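Local coordinates for protein DivIVA (Staphylococcus aureus, PDB 7O39) that probably serves as a coiled-coil scaffold of the cell-division machinery, this chain being its N-terminal domain, which forms a dimer in the crystal, at residues 27-30 with 31-35; 40-43 with 44-47. All coordinates share one frame; numbering follows the deposited sequence.

Contact 1. Residues 27-30 with 31-35; sequences ANFL and EQLST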
# COMPACT_ATOMS: atom_id res chain seq x y z
N ALA A 27 -5.46 7.01 8.79
CA ALA A 27 -4.03 7.29 8.88
C ALA A 27 -3.25 6.06 9.34
O ALA A 27 -2.18 5.75 8.81
CB ALA A 27 -3.76 8.47 9.82
N ASN A 28 -3.78 5.34 10.34
CA ASN A 28 -3.07 4.18 10.86
C ASN A 28 -2.97 3.08 9.81
O ASN A 28 -1.94 2.42 9.68
CB ASN A 28 -3.77 3.67 12.11
CG ASN A 28 -3.57 4.59 13.32
OD1 ASN A 28 -2.66 5.42 13.34
ND2 ASN A 28 -4.42 4.44 14.32
N PHE A 29 -4.04 2.89 9.02
CA PHE A 29 -4.02 1.87 7.98
C PHE A 29 -3.07 2.24 6.86
O PHE A 29 -2.33 1.39 6.35
CB PHE A 29 -5.43 1.65 7.44
CG PHE A 29 -5.57 0.44 6.56
CD1 PHE A 29 -5.32 -0.83 7.05
CD2 PHE A 29 -5.97 0.58 5.24
CE1 PHE A 29 -5.44 -1.94 6.23
CE2 PHE A 29 -6.11 -0.53 4.43
CZ PHE A 29 -5.85 -1.78 4.92
N LEU A 30 -3.04 3.52 6.48
CA LEU A 30 -2.10 3.97 5.46
C LEU A 30 -0.66 3.75 5.92
O LEU A 30 0.20 3.38 5.11
CB LEU A 30 -2.35 5.43 5.13
CG LEU A 30 -3.66 5.73 4.40
CD1 LEU A 30 -3.79 7.23 4.24
CD2 LEU A 30 -3.74 5.02 3.05
N GLU A 31 -0.38 3.96 7.21
CA GLU A 31 0.96 3.70 7.72
C GLU A 31 1.32 2.22 7.58
O GLU A 31 2.45 1.88 7.20
CB GLU A 31 1.05 4.15 9.18
CG GLU A 31 2.42 3.97 9.84
CD GLU A 31 2.46 4.49 11.27
OE1 GLU A 31 1.40 4.50 11.94
OE2 GLU A 31 3.55 4.87 11.73
N GLN A 32 0.37 1.33 7.85
CA GLN A 32 0.61 -0.10 7.68
C GLN A 32 0.87 -0.45 6.22
O GLN A 32 1.76 -1.27 5.91
CB GLN A 32 -0.57 -0.91 8.21
CG GLN A 32 -0.74 -0.85 9.72
CD GLN A 32 -1.88 -1.72 10.20
OE1 GLN A 32 -3.04 -1.51 9.84
NE2 GLN A 32 -1.55 -2.72 11.01
N LEU A 33 0.11 0.15 5.29
CA LEU A 33 0.34 -0.14 3.88
C LEU A 33 1.69 0.39 3.42
O LEU A 33 2.38 -0.28 2.63
CB LEU A 33 -0.79 0.44 3.02
CG LEU A 33 -2.16 -0.19 3.26
CD1 LEU A 33 -3.20 0.43 2.34
CD2 LEU A 33 -2.14 -1.71 3.11
N SER A 34 2.10 1.56 3.91
CA SER A 34 3.42 2.07 3.57
C SER A 34 4.52 1.12 4.04
O SER A 34 5.48 0.85 3.30
CB SER A 34 3.63 3.46 4.16
OG SER A 34 4.92 3.92 3.84
N THR A 35 4.40 0.62 5.26
CA THR A 35 5.38 -0.35 5.76
C THR A 35 5.44 -1.57 4.85
O THR A 35 6.53 -2.06 4.54
CB THR A 35 5.03 -0.71 7.20
OG1 THR A 35 5.18 0.45 8.02
CG2 THR A 35 5.93 -1.81 7.74
O HOH W 1 -0.22 1.98 11.98

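Contact 2. Residues 40-43 with 44-47; sequences LKED and KKQL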
# COMPACT_ATOMS: atom_id res chain seq x y z
N LEU A 40 8.44 -4.69 0.75
CA LEU A 40 8.51 -5.34 -0.56
C LEU A 40 9.62 -4.75 -1.41
O LEU A 40 10.32 -5.47 -2.12
CB LEU A 40 7.16 -5.26 -1.26
CG LEU A 40 6.09 -6.15 -0.63
CD1 LEU A 40 4.71 -5.76 -1.12
CD2 LEU A 40 6.36 -7.63 -0.92
N LYS A 41 9.81 -3.42 -1.35
CA LYS A 41 10.90 -2.80 -2.09
C LYS A 41 12.25 -3.30 -1.59
O LYS A 41 13.16 -3.56 -2.38
CB LYS A 41 10.82 -1.28 -1.97
CG LYS A 41 9.65 -0.63 -2.71
CD LYS A 41 9.54 0.85 -2.33
CE LYS A 41 8.41 1.58 -3.03
NZ LYS A 41 8.20 2.95 -2.47
N GLU A 42 12.38 -3.47 -0.27
CA GLU A 42 13.60 -4.02 0.30
C GLU A 42 13.84 -5.45 -0.16
O GLU A 42 14.97 -5.84 -0.48
CB GLU A 42 13.50 -3.99 1.82
CG GLU A 42 13.67 -2.64 2.47
CD GLU A 42 13.33 -2.66 3.96
OE1 GLU A 42 13.25 -3.77 4.56
OE2 GLU A 42 13.14 -1.57 4.55
N ASP A 43 12.78 -6.27 -0.19
CA ASP A 43 12.90 -7.64 -0.67
C ASP A 43 13.41 -7.66 -2.10
O ASP A 43 14.29 -8.46 -2.46
CB ASP A 43 11.54 -8.36 -0.62
CG ASP A 43 10.97 -8.53 0.77
OD1 ASP A 43 11.71 -8.41 1.77
OD2 ASP A 43 9.76 -8.84 0.84
N LYS A 44 12.84 -6.80 -2.95
CA LYS A 44 13.31 -6.72 -4.34
C LYS A 44 14.78 -6.36 -4.41
O LYS A 44 15.54 -6.94 -5.20
CB LYS A 44 12.51 -5.68 -5.10
CG LYS A 44 11.13 -6.12 -5.46
CD LYS A 44 10.36 -5.01 -6.13
CE LYS A 44 11.03 -4.55 -7.41
NZ LYS A 44 10.25 -3.55 -8.17
N LYS A 45 15.21 -5.37 -3.62
CA LYS A 45 16.61 -4.97 -3.65
C LYS A 45 17.51 -6.13 -3.24
O LYS A 45 18.59 -6.32 -3.81
CB LYS A 45 16.83 -3.76 -2.75
CG LYS A 45 16.43 -2.42 -3.37
CD LYS A 45 16.38 -1.30 -2.33
CE LYS A 45 15.04 -0.55 -2.31
NZ LYS A 45 14.48 -0.39 -0.93
N GLN A 46 17.08 -6.92 -2.25
CA GLN A 46 17.88 -8.07 -1.83
C GLN A 46 18.01 -9.09 -2.95
O GLN A 46 19.10 -9.62 -3.21
CB GLN A 46 17.25 -8.73 -0.59
CG GLN A 46 18.18 -9.72 0.15
CD GLN A 46 17.93 -11.21 -0.16
OE1 GLN A 46 16.95 -11.56 -0.82
NE2 GLN A 46 18.83 -12.08 0.33
N LEU A 47 16.90 -9.37 -3.64
CA LEU A 47 16.94 -10.33 -4.74
C LEU A 47 17.80 -9.82 -5.89
O LEU A 47 18.56 -10.58 -6.50
CB LEU A 47 15.52 -10.63 -5.20
CG LEU A 47 14.63 -11.34 -4.17
CD1 LEU A 47 13.15 -11.25 -4.55
CD2 LEU A 47 15.06 -12.79 -4.01

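Contact 1. Residues 27-30 with 31-35
Ala-27 to Leu-30 offer their carbonyl oxygens to the amides of Glu-31 to Ser-34 in four successive i to i+4 hydrogen bonds, about two unbroken turns of alpha helix in which the bond from Leu-33 N to Phe-29 O measures 2.9 Å and lies in the carbonyl plane. The same two residues carry the apolar part of the contact. With its CG anti to the backbone N (chi1 -169°), Phe-29 sends its ring out beside its own carbonyl, and the isobutyl group of Leu-33, one turn on, comes over one face near the rim. Its CG stands 4.1 Å above the ring plane, while its CD1 approaches ring atom CE2 of Phe-29 to 3.7 Å. Gln-32 meets the ring differently: its OE1 reaches the edge, close to the ring plane and 3.7 Å from Phe-29 CD1, with amide and ring planes turned 73° apart. The extended Gln-32 chain gets there by running past the carbonyl of Asn-28, whose oxygen is gripped twice, by Gln-32 N and by a water 2.9 Å away that donates to it. This water also donates to Glu-31 OE1 at 3.0 Å, tying the carboxylate to the backbone one turn earlier. In this long helix of the DivIVA N-terminal domain, where the predicted coiled coil begins, Leu-30 and Ser-34 pack against Ile-9 of helix 6-11 of the same chain. Across the dimer Phe-29 makes a cation-pi contact with Lys-12 of the second subunit, whose Leu-30 packs on both Phe-29 and Leu-30, and Leu-33 rests on Ile-9 of that subunit.

Contact 2. Residues 40-43 with 44-47
Backbone hydrogen bonds join Leu-40 to Lys-44, Lys-41 to Lys-45, Glu-42 to Gln-46 and Asp-43 to Leu-47, each with N to O near 3.0 Å, and keep the helix regular through these two turns. Close van der Waals contacts of side-chain carbons with backbone carbonyl oxygens are the second element. Lys-44 lays its CG 3.5 Å from Leu-40 O before the chain bends at chi3 (61°), and Leu-47 brings its CG to 3.4 Å from Asp-43 O. Lys-45 follows the Lys-41 carbonyl furthest: bends at chi3 (-126°) and chi4 fold its chain back along the helix, placing CE 3.5 Å from Lys-41 O and NZ 3.9 Å from Lys-41 CB.

The charged groups make up the third. Lys-45 NZ lies nearer the stem of Glu-42 than its carboxylate, 4.2 Å from CG and 5.8 Å from OE2, so any attraction is probably weak, the charged atoms not being in contact. The extended Lys-41 chain also runs toward the preceding turn, where its ammonium forms a salt bridge with Glu-38. Asp-43 and Lys-44, though adjacent, find their partners across the dimer: Asp-43 OD2 bridges to Lys-44 NZ of the second subunit, and Lys-44 NZ to Asp-43 OD2 of that subunit, a reciprocal pair consistent with the coiled coil predicted here. This part of helix 23-53 lies well beyond the 27-35 region, and the second subunit packs against it: Lys-41 and Lys-44 rest on Leu-40 of that subunit, Leu-40 on its Lys-44, and Leu-47 on its Ile-51.

How the contacts relate
Both contacts lie in series on helix 23-53, their centres about 19 Å apart, and both face the second subunit. Contact 1 lies close to the centre of the chain and is partly buried: helix 6-11 of its own chain and residues of the second subunit close around an aromatic and leucine cluster, while Asn-28, Glu-31 and Gln-32 are exposed. Contact 2 is a surface contact about 15 Å from that centre, where Leu-40 is buried but lysines and acidic residues prevail. Toward the second subunit it accordingly combines ionic pairing with packing of leucine and lysine side chains, whereas contact 1 relies on apolar packing and a cation-pi contact.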